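Local atomic coordinates of rhodopsin (Todarodes pacificus, PDB entry 2Z73), a protein that detects dim light for vision, using isomerization of its bound 11-cis retinal to switch on G-protein signalling that activates phospholipase C. Residues Gly119-Ser122 and Ile123-Ala127; Trp160-Ser163 and Val164-Ile168. One frame throughout, in Å; residues are numbered along the deposited sequence.

Contact 1 of 2, residues Gly119-Ser122 and Ile123-Ala127; sequences GFMS and IMTMA. With RET (retinal), chain D.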
ATOM      1  N   GLY A 119      -0.274  -1.800  -7.094  1.00 50.68           N
ATOM      2  CA  GLY A 119       0.938  -1.493  -6.363  1.00 48.72           C
ATOM      3  C   GLY A 119       1.108   0.007  -6.524  1.00 49.10           C
ATOM      4  O   GLY A 119       1.467   0.714  -5.583  1.00 46.35           O
ATOM      5  N   PHE A 120       0.827   0.499  -7.729  1.00 47.46           N
ATOM      6  CA  PHE A 120       0.934   1.931  -7.991  1.00 49.62           C
ATOM      7  C   PHE A 120      -0.178   2.656  -7.245  1.00 50.30           C
ATOM      8  O   PHE A 120      -0.017   3.796  -6.824  1.00 52.49           O
ATOM      9  CB  PHE A 120       0.805   2.232  -9.497  1.00 49.31           C
ATOM     10  CG  PHE A 120       1.966   1.754 -10.329  1.00 44.46           C
ATOM     11  CD1 PHE A 120       1.750   1.280 -11.617  1.00 44.23           C
ATOM     12  CD2 PHE A 120       3.268   1.793  -9.836  1.00 45.35           C
ATOM     13  CE1 PHE A 120       2.815   0.841 -12.421  1.00 45.50           C
ATOM     14  CE2 PHE A 120       4.345   1.360 -10.621  1.00 47.09           C
ATOM     15  CZ  PHE A 120       4.114   0.880 -11.926  1.00 46.88           C
ATOM     16  N   MET A 121      -1.308   1.975  -7.081  1.00 53.82           N
ATOM     17  CA  MET A 121      -2.467   2.553  -6.407  1.00 50.63           C
ATOM     18  C   MET A 121      -2.288   2.667  -4.905  1.00 50.18           C
ATOM     19  O   MET A 121      -2.722   3.647  -4.309  1.00 52.74           O
ATOM     20  CB  MET A 121      -3.726   1.747  -6.706  1.00 51.00           C
ATOM     21  CG  MET A 121      -5.009   2.502  -6.392  1.00 52.48           C
ATOM     22  SD  MET A 121      -6.485   1.804  -7.205  1.00 57.64           S
ATOM     23  CE  MET A 121      -7.269   1.006  -5.853  1.00 57.71           C
ATOM     24  N   SER A 122      -1.647   1.686  -4.284  1.00 48.58           N
ATOM     25  CA  SER A 122      -1.459   1.771  -2.851  1.00 50.45           C
ATOM     26  C   SER A 122      -0.596   2.961  -2.405  1.00 50.78           C
ATOM     27  O   SER A 122      -0.910   3.611  -1.405  1.00 50.60           O
ATOM     28  CB  SER A 122      -0.912   0.452  -2.312  1.00 50.13           C
ATOM     29  OG  SER A 122      -1.947  -0.514  -2.282  1.00 49.16           O
ATOM     30  N   ILE A 123       0.473   3.268  -3.137  1.00 51.64           N
ATOM     31  CA  ILE A 123       1.317   4.411  -2.775  1.00 53.82           C
ATOM     32  C   ILE A 123       0.655   5.730  -3.141  1.00 52.80           C
ATOM     33  O   ILE A 123       0.726   6.695  -2.380  1.00 52.74           O
ATOM     34  CB  ILE A 123       2.685   4.398  -3.475  1.00 56.37           C
ATOM     35  CG1 ILE A 123       2.708   3.318  -4.556  1.00 58.22           C
ATOM     36  CG2 ILE A 123       3.791   4.241  -2.444  1.00 55.13           C
ATOM     37  CD1 ILE A 123       3.908   3.390  -5.463  1.00 60.13           C
ATOM     38  N   MET A 124       0.017   5.786  -4.304  1.00 53.55           N
ATOM     39  CA  MET A 124      -0.633   7.030  -4.707  1.00 54.40           C
ATOM     40  C   MET A 124      -1.799   7.336  -3.764  1.00 54.77           C
ATOM     41  O   MET A 124      -2.101   8.505  -3.488  1.00 54.74           O
ATOM     42  CB  MET A 124      -1.126   6.948  -6.150  1.00 52.57           C
ATOM     43  CG  MET A 124      -1.531   8.290  -6.711  1.00 53.91           C
ATOM     44  SD  MET A 124      -0.296   9.579  -6.389  1.00 54.29           S
ATOM     45  CE  MET A 124       0.826   9.355  -7.739  1.00 52.31           C
ATOM     46  N   THR A 125      -2.455   6.288  -3.267  1.00 52.42           N
ATOM     47  CA  THR A 125      -3.553   6.495  -2.343  1.00 50.91           C
ATOM     48  C   THR A 125      -2.913   7.060  -1.091  1.00 49.72           C
ATOM     49  O   THR A 125      -3.421   8.011  -0.505  1.00 46.60           O
ATOM     50  CB  THR A 125      -4.287   5.185  -1.978  1.00 50.86           C
ATOM     51  OG1 THR A 125      -4.887   4.628  -3.146  1.00 50.78           O
ATOM     52  CG2 THR A 125      -5.377   5.454  -0.952  1.00 47.59           C
ATOM     53  N   MET A 126      -1.792   6.470  -0.684  1.00 50.05           N
ATOM     54  CA  MET A 126      -1.090   6.955   0.495  1.00 52.27           C
ATOM     55  C   MET A 126      -0.719   8.420   0.258  1.00 53.64           C
ATOM     56  O   MET A 126      -0.790   9.241   1.171  1.00 52.59           O
ATOM     57  CB  MET A 126       0.155   6.108   0.782  1.00 51.31           C
ATOM     58  CG  MET A 126      -0.160   4.771   1.446  1.00 52.04           C
ATOM     59  SD  MET A 126       1.297   3.755   1.826  1.00 56.93           S
ATOM     60  CE  MET A 126       0.763   2.125   1.281  1.00 54.16           C
ATOM     61  N   ALA A 127      -0.354   8.750  -0.979  1.00 54.04           N
ATOM     62  CA  ALA A 127      -0.007  10.126  -1.309  1.00 53.60           C
ATOM     63  C   ALA A 127      -1.205  11.029  -0.980  1.00 55.66           C
ATOM     64  O   ALA A 127      -1.049  12.055  -0.312  1.00 57.40           O
ATOM     65  CB  ALA A 127       0.351  10.238  -2.786  1.00 55.96           C
TER
HETATM   66  C1  RET D1000       8.374  -0.689  -9.123  1.00 54.64           C
HETATM   67  C2  RET D1000       9.052   0.034  -7.924  1.00 56.03           C
HETATM   68  C3  RET D1000       8.408  -0.196  -6.568  1.00 59.21           C
HETATM   69  C4  RET D1000       6.891   0.061  -6.578  1.00 58.46           C
HETATM   70  C5  RET D1000       6.182  -0.613  -7.753  1.00 58.59           C
HETATM   71  C6  RET D1000       6.830  -0.964  -8.910  1.00 57.36           C
HETATM   72  C7  RET D1000       6.117  -1.649 -10.068  1.00 56.24           C
HETATM   73  C8  RET D1000       5.665  -2.978 -10.055  1.00 54.05           C
HETATM   74  C9  RET D1000       4.907  -3.770 -11.033  1.00 52.16           C
HETATM   75  C10 RET D1000       4.654  -5.017 -10.613  1.00 49.84           C
HETATM   76  C11 RET D1000       3.897  -6.093 -11.216  1.00 47.63           C
HETATM   77  C12 RET D1000       3.683  -7.350 -10.721  1.00 49.35           C
HETATM   78  C13 RET D1000       4.195  -8.131  -9.529  1.00 46.46           C
HETATM   79  C14 RET D1000       3.697  -9.376  -9.264  1.00 41.26           C
HETATM   80  C15 RET D1000       4.153 -10.204  -8.140  1.00 39.18           C
HETATM   81  C16 RET D1000       8.603   0.129 -10.394  1.00 52.61           C
HETATM   82  C17 RET D1000       9.182  -2.013  -9.322  1.00 51.45           C
HETATM   83  C18 RET D1000       4.725  -0.815  -7.426  1.00 58.95           C
HETATM   84  C19 RET D1000       4.455  -3.157 -12.344  1.00 49.13           C
HETATM   85  C20 RET D1000       5.283  -7.453  -8.667  1.00 45.59           C

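Contact 2 of 2, residues Trp160-Ser163 and Val164-Ile168; sequences WLWS and VLWAI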
ATOM      1  N   TRP A 160      -7.037   6.264  -9.489  1.00 54.46           N
ATOM      2  CA  TRP A 160      -7.352   5.179 -10.399  1.00 53.24           C
ATOM      3  C   TRP A 160      -6.801   5.430 -11.791  1.00 52.70           C
ATOM      4  O   TRP A 160      -6.131   4.574 -12.355  1.00 54.92           O
ATOM      5  CB  TRP A 160      -8.865   4.925 -10.444  1.00 54.69           C
ATOM      6  CG  TRP A 160      -9.364   4.053  -9.311  1.00 52.14           C
ATOM      7  CD1 TRP A 160      -9.640   4.442  -8.033  1.00 53.32           C
ATOM      8  CD2 TRP A 160      -9.613   2.638  -9.360  1.00 51.81           C
ATOM      9  NE1 TRP A 160     -10.048   3.360  -7.281  1.00 53.86           N
ATOM     10  CE2 TRP A 160     -10.039   2.243  -8.072  1.00 52.70           C
ATOM     11  CE3 TRP A 160      -9.518   1.667 -10.370  1.00 51.06           C
ATOM     12  CZ2 TRP A 160     -10.371   0.919  -7.767  1.00 51.95           C
ATOM     13  CZ3 TRP A 160      -9.849   0.349 -10.065  1.00 51.24           C
ATOM     14  CH2 TRP A 160     -10.270  -0.010  -8.772  1.00 51.28           C
ATOM     15  N   LEU A 161      -7.065   6.602 -12.351  1.00 55.76           N
ATOM     16  CA  LEU A 161      -6.556   6.911 -13.681  1.00 54.94           C
ATOM     17  C   LEU A 161      -5.042   6.774 -13.703  1.00 55.74           C
ATOM     18  O   LEU A 161      -4.475   6.090 -14.562  1.00 56.49           O
ATOM     19  CB  LEU A 161      -6.958   8.324 -14.100  1.00 56.10           C
ATOM     20  CG  LEU A 161      -8.254   8.384 -14.900  1.00 57.71           C
ATOM     21  CD1 LEU A 161      -8.133   7.440 -16.092  1.00 59.29           C
ATOM     22  CD2 LEU A 161      -9.432   7.975 -14.032  1.00 61.98           C
ATOM     23  N   TRP A 162      -4.388   7.427 -12.753  1.00 54.85           N
ATOM     24  CA  TRP A 162      -2.940   7.374 -12.646  1.00 56.70           C
ATOM     25  C   TRP A 162      -2.455   5.921 -12.638  1.00 55.78           C
ATOM     26  O   TRP A 162      -1.691   5.509 -13.510  1.00 54.64           O
ATOM     27  CB  TRP A 162      -2.512   8.089 -11.364  1.00 62.44           C
ATOM     28  CG  TRP A 162      -1.042   8.210 -11.175  1.00 67.49           C
ATOM     29  CD1 TRP A 162      -0.237   7.370 -10.466  1.00 68.74           C
ATOM     30  CD2 TRP A 162      -0.195   9.242 -11.689  1.00 70.90           C
ATOM     31  NE1 TRP A 162       1.064   7.818 -10.502  1.00 71.01           N
ATOM     32  CE2 TRP A 162       1.116   8.966 -11.247  1.00 70.99           C
ATOM     33  CE3 TRP A 162      -0.418  10.377 -12.480  1.00 72.19           C
ATOM     34  CZ2 TRP A 162       2.205   9.785 -11.572  1.00 72.04           C
ATOM     35  CZ3 TRP A 162       0.665  11.192 -12.801  1.00 72.35           C
ATOM     36  CH2 TRP A 162       1.960  10.889 -12.346  1.00 71.69           C
ATOM     37  N   SER A 163      -2.924   5.146 -11.661  1.00 55.56           N
ATOM     38  CA  SER A 163      -2.542   3.740 -11.517  1.00 54.28           C
ATOM     39  C   SER A 163      -2.705   2.910 -12.788  1.00 53.71           C
ATOM     40  O   SER A 163      -1.810   2.162 -13.168  1.00 53.35           O
ATOM     41  CB  SER A 163      -3.346   3.093 -10.402  1.00 53.85           C
ATOM     42  OG  SER A 163      -3.131   3.765  -9.182  1.00 53.25           O
ATOM     43  N   VAL A 164      -3.854   3.028 -13.436  1.00 52.72           N
ATOM     44  CA  VAL A 164      -4.065   2.267 -14.647  1.00 52.72           C
ATOM     45  C   VAL A 164      -3.087   2.733 -15.715  1.00 53.69           C
ATOM     46  O   VAL A 164      -2.457   1.914 -16.389  1.00 53.58           O
ATOM     47  CB  VAL A 164      -5.499   2.435 -15.169  1.00 52.55           C
ATOM     48  CG1 VAL A 164      -5.723   1.541 -16.386  1.00 49.25           C
ATOM     49  CG2 VAL A 164      -6.478   2.103 -14.064  1.00 47.81           C
ATOM     50  N   LEU A 165      -2.953   4.051 -15.848  1.00 52.74           N
ATOM     51  CA  LEU A 165      -2.067   4.650 -16.838  1.00 53.35           C
ATOM     52  C   LEU A 165      -0.633   4.134 -16.861  1.00 53.48           C
ATOM     53  O   LEU A 165      -0.098   3.801 -17.921  1.00 52.26           O
ATOM     54  CB  LEU A 165      -2.031   6.167 -16.655  1.00 54.26           C
ATOM     55  CG  LEU A 165      -0.988   6.905 -17.497  1.00 52.93           C
ATOM     56  CD1 LEU A 165      -1.225   6.642 -18.984  1.00 52.49           C
ATOM     57  CD2 LEU A 165      -1.065   8.380 -17.190  1.00 53.44           C
ATOM     58  N   TRP A 166      -0.000   4.068 -15.698  1.00 54.66           N
ATOM     59  CA  TRP A 166       1.381   3.623 -15.643  1.00 57.04           C
ATOM     60  C   TRP A 166       1.577   2.121 -15.578  1.00 55.82           C
ATOM     61  O   TRP A 166       2.709   1.643 -15.566  1.00 58.77           O
ATOM     62  CB  TRP A 166       2.094   4.306 -14.473  1.00 58.83           C
ATOM     63  CG  TRP A 166       2.068   5.788 -14.618  1.00 61.80           C
ATOM     64  CD1 TRP A 166       1.596   6.690 -13.713  1.00 63.30           C
ATOM     65  CD2 TRP A 166       2.451   6.540 -15.775  1.00 63.37           C
ATOM     66  NE1 TRP A 166       1.653   7.960 -14.235  1.00 66.03           N
ATOM     67  CE2 TRP A 166       2.175   7.897 -15.501  1.00 65.27           C
ATOM     68  CE3 TRP A 166       3.000   6.199 -17.020  1.00 64.36           C
ATOM     69  CZ2 TRP A 166       2.428   8.919 -16.428  1.00 65.89           C
ATOM     70  CZ3 TRP A 166       3.254   7.216 -17.945  1.00 64.90           C
ATOM     71  CH2 TRP A 166       2.966   8.560 -17.640  1.00 65.44           C
ATOM     72  N   ALA A 167       0.481   1.372 -15.552  1.00 54.76           N
ATOM     73  CA  ALA A 167       0.580  -0.078 -15.496  1.00 52.70           C
ATOM     74  C   ALA A 167       0.071  -0.723 -16.772  1.00 51.51           C
ATOM     75  O   ALA A 167       0.373  -1.886 -17.048  1.00 50.62           O
ATOM     76  CB  ALA A 167      -0.198  -0.610 -14.305  1.00 50.22           C
ATOM     77  N   ILE A 168      -0.677   0.033 -17.567  1.00 49.16           N
ATOM     78  CA  ILE A 168      -1.240  -0.526 -18.785  1.00 51.34           C
ATOM     79  C   ILE A 168      -0.302  -0.564 -19.988  1.00 53.02           C
ATOM     80  O   ILE A 168      -0.612  -1.200 -20.999  1.00 54.88           O
ATOM     81  CB  ILE A 168      -2.542   0.206 -19.173  1.00 52.43           C
ATOM     82  CG1 ILE A 168      -3.396  -0.710 -20.049  1.00 52.33           C
ATOM     83  CG2 ILE A 168      -2.228   1.523 -19.876  1.00 48.74           C
ATOM     84  CD1 ILE A 168      -4.867  -0.327 -20.076  1.00 52.79           C
TER

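Contact 1 of 2, residues Gly119-Ser122 and Ile123-Ala127
Mid-membrane on the third transmembrane helix, this turn of helix 104-138 carries T125 against M121 one turn back, just beyond G119 and F120, two of the residues that line the retinal pocket. M121 O takes two donors from T125: the backbone N at 2.9 Å and the hydroxyl OG1 at 2.6 Å. They arrive from opposite faces of the carbonyl plane, the hydroxyl above it, the amide tilted from it. With OG1 beside its own backbone N (chi1 -63°), the threonine can fold its hydroxyl back onto the helix, and CG2 is left anti to that N. Ordinary helical bonds flank this pair, M124 N to F120 O and M126 N to S122 O. M126 also lays its chain over that last carbonyl, CG coming within 3.2 Å of S122 O, while the hydroxyl of S122 turns elsewhere, to D80, S79 and F118 O. I123 places CG1 by G119 O.

At the retinal end, F120 brings the CE2 and CZ side of its ring up to the chromophore, CE2 lying 3.5 Å from RET C7, with the ring set obliquely to that atom. CD2 adds a contact to the methyl C18. Cutting F120 back to an alanine is likely to leave C7 and C18 without the ring beside them, and that end of the retinal freer to shift. A side chain on G119 would be expected to crowd C18. The threonine hydroxyl bonded to the carbonyl one turn back thus sits on the third transmembrane helix just past G119 and F120, which form part of the retinal pocket of the seven-helix opsin fold.

Contact 2 of 2, residues Trp160-Ser163 and Val164-Ile168
W166 turns the pyrrole edge of its indole into the flat face of W162, one helical turn earlier, in an edge-to-face (T-shaped) pair. The planes stand at 77°, and the five-membered ring of W166 has its centroid 4.3 Å from that of the six-membered ring of W162. NE1 of W166 leads: it sits over the middle of the W162 indole and comes 3.2 Å from CE2 of W162, with CD1 of W166 following at 3.4 Å from the same atom. The two tryptophans meet because their first torsions differ. W162 has CG anti to the backbone N (chi1 -175°), whereas W166 has CG beside its N (chi1 -59°), and the indoles swing together on the flank of the helix. CG of L165 rests over one face of the W166 ring.

All this lies on the fourth transmembrane helix of the rhodopsin fold, near the end of helix 149-167. The backbone bond from W166 N to W162 O, 3.1 Å long, spaces the two aromatic residues; V164 N to W160 O and L165 N to L161 O are like bonds starting two and one residues earlier. V164 also sets its CG2 methyl close to W160 O, at 3.0 Å. The other tryptophan, W160, points its NE1 away to N75 on helix 70-87, and S163 OG bonds back to V159 O. Further along, V164 O accepts from both A167 N and I168 N.

How the contacts relate
Contact 1 comes first along the chain, on helix 104-138, and contact 2 follows on the next helix, 149-167; both belong to the seven-helix transmembrane bundle, and their centres are about 11 Å apart. The two helices touch directly here: M121 CA packs against S163 OG at 3.1 Å, the methyl CE of M124 meets NE1 of W162, and F120 CE1 reaches W166 O. Contact 1 is wholly buried close to the middle of the protein, whereas contact 2 lies farther out and has surface residues. F120 touches retinal on one hand and the backbone O of W166 on the other, so the fourth helix backs the pocket wall there.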